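Side-chain contact in putative NADH Oxidase (Clostridium acetobutylicum, PDB 3E10), which binds flavin mononucleotide at the interface of its two subunits and, as a nitroreductase-family flavoprotein, probably acts as an NAD(P)H-dependent oxidoreductase: residues Gln33-Gly38 against Met93-Glu98. Numbering follows the deposited sequence.
With FMN (flavin mononucleotide), chain C.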
# COMPACT_ATOMS: atom_id res chain seq x y z
N GLN B 33 7.97 -0.83 8.38
CA GLN B 33 8.90 -1.03 7.28
C GLN B 33 8.40 -0.52 5.94
O GLN B 33 9.09 -0.64 4.93
CB GLN B 33 9.25 -2.52 7.15
CG GLN B 33 10.03 -3.09 8.29
CD GLN B 33 11.32 -2.39 8.57
OE1 GLN B 33 11.54 -1.89 9.69
NE2 GLN B 33 12.20 -2.31 7.57
N ALA B 34 7.22 0.08 5.90
CA ALA B 34 6.69 0.59 4.65
C ALA B 34 7.51 1.74 4.09
O ALA B 34 8.16 2.50 4.84
CB ALA B 34 5.24 1.02 4.83
N PRO B 35 7.50 1.87 2.77
CA PRO B 35 8.08 3.05 2.18
C PRO B 35 7.22 4.26 2.55
O PRO B 35 6.05 4.13 2.91
CB PRO B 35 8.02 2.77 0.68
CG PRO B 35 6.80 1.93 0.54
CD PRO B 35 6.85 1.01 1.76
N SER B 36 7.80 5.46 2.46
CA SER B 36 7.05 6.69 2.72
C SER B 36 7.70 7.84 1.99
O SER B 36 8.92 7.88 1.84
CB SER B 36 6.90 6.97 4.21
OG SER B 36 8.12 7.21 4.89
N ALA B 37 6.87 8.74 1.49
CA ALA B 37 7.39 9.90 0.74
C ALA B 37 8.35 10.67 1.61
O ALA B 37 8.07 10.98 2.78
CB ALA B 37 6.23 10.78 0.27
N GLY B 38 9.53 10.97 1.07
CA GLY B 38 10.52 11.68 1.88
C GLY B 38 11.07 10.91 3.09
O GLY B 38 11.67 11.50 3.96
N MSE B 93 0.45 5.67 4.25
CA MSE B 93 -0.38 4.92 5.21
C MSE B 93 -1.00 3.70 4.57
O MSE B 93 -1.09 2.66 5.21
CB MSE B 93 -1.48 5.80 5.84
CG MSE B 93 -0.98 7.02 6.65
SE MSE B 93 0.24 6.56 8.06
CE MSE B 93 -0.97 5.40 9.07
N ALA B 94 -1.33 3.82 3.29
CA ALA B 94 -1.83 2.69 2.53
C ALA B 94 -0.76 1.60 2.38
O ALA B 94 -1.05 0.41 2.47
CB ALA B 94 -2.35 3.20 1.14
N ALA B 95 0.49 2.03 2.16
CA ALA B 95 1.58 1.06 2.05
C ALA B 95 1.79 0.33 3.38
O ALA B 95 2.02 -0.87 3.40
CB ALA B 95 2.87 1.79 1.59
N ALA B 96 1.72 1.08 4.50
CA ALA B 96 1.79 0.48 5.83
C ALA B 96 0.65 -0.52 6.07
O ALA B 96 0.85 -1.61 6.59
CB ALA B 96 1.81 1.57 6.90
N ALA B 97 -0.57 -0.12 5.67
CA ALA B 97 -1.73 -1.00 5.83
C ALA B 97 -1.55 -2.31 5.07
O ALA B 97 -1.81 -3.39 5.59
CB ALA B 97 -3.01 -0.28 5.34
N GLU B 98 -1.06 -2.19 3.83
CA GLU B 98 -0.86 -3.37 3.00
C GLU B 98 0.19 -4.26 3.64
O GLU B 98 0.05 -5.48 3.63
CB GLU B 98 -0.50 -2.98 1.56
CG GLU B 98 -0.29 -4.19 0.60
CD GLU B 98 -1.51 -5.08 0.39
OE1 GLU B 98 -2.57 -4.83 1.00
OE2 GLU B 98 -1.40 -6.08 -0.38
N1 FMN C . 11.78 8.03 -4.00
C2 FMN C . 12.33 8.81 -4.98
O2 FMN C . 13.53 8.70 -5.28
N3 FMN C . 11.57 9.67 -5.73
C4 FMN C . 10.23 9.90 -5.44
O4 FMN C . 9.57 10.67 -6.16
C4A FMN C . 9.65 9.10 -4.44
N5 FMN C . 8.32 9.22 -4.15
C5A FMN C . 7.73 8.42 -3.19
C6 FMN C . 6.37 8.53 -2.92
C7 FMN C . 5.75 7.74 -1.98
C7M FMN C . 4.26 7.90 -1.74
C8 FMN C . 6.49 6.79 -1.29
C8M FMN C . 5.77 5.78 -0.45
C9 FMN C . 7.86 6.67 -1.56
C9A FMN C . 8.50 7.47 -2.50
N10 FMN C . 9.87 7.39 -2.74
C10 FMN C . 10.43 8.17 -3.73
C1' FMN C . 10.72 6.40 -1.99
C2' FMN C . 11.03 6.93 -0.58
O2' FMN C . 11.99 7.97 -0.61
C3' FMN C . 11.49 5.77 0.30
O3' FMN C . 10.39 4.86 0.45
C4' FMN C . 12.01 6.23 1.69
O4' FMN C . 13.17 7.00 1.60
C5' FMN C . 12.26 5.03 2.60
O5' FMN C . 13.30 4.21 2.10
P FMN C . 12.96 2.67 1.78
O1P FMN C . 11.98 2.64 0.62
O2P FMN C . 14.30 2.06 1.41
O3P FMN C . 12.39 2.03 3.04
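Ala34 sets its methyl group against the backbone of helix 89-106: its CB lies 3.5 Å from Ala96 N, close to the peptide that joins Ala95 to Ala96. Ala34 CB is also nearly equidistant from the methyl groups of those two residues, 4.0 Å from Ala96 CB and slightly farther from Ala95 CB, but Ala95 carries more of the contact by also packing on Pro35. With single-carbon side chains here, the loop comes near the helix backbone, Ala34 CA lying 5.0 Å from Ala96 CA. Trp43 of strand 43-48 also packs on both Ala34 and Ala96.

Pro35, followed from CB round its ring, bridges the cofactor and Ala95. CB faces the cofactor, 3.2 Å from FMN O3' of the ribityl chain and near the ring methyl C8M. CG touches both, 4.1 Å from FMN C8M and from Ala95 CB, the two lying at roughly a right angle as seen from it. CD returns to the helix and meets only the Ala95 methyl across the segments. One pyrrolidine ring therefore touches both the helix and the flavin, while Glu98 of the second subunit packs on it as well.

Beyond the proline, the loop turns to the cofactor: Ser36 N gives FMN O3' a weak hydrogen bond, 3.3 Å long and bent to 143° at the hydrogen. Ala37 CB lies over the face of the flavin's dimethylbenzene ring, 3.8 Å from FMN C7, and Asp92 accepts a hydrogen bond from Ala37 N. Arginines of the second subunit, including Arg12 and Arg157, also bind this FMN, a shared site characteristic of the dimeric nitroreductase fold.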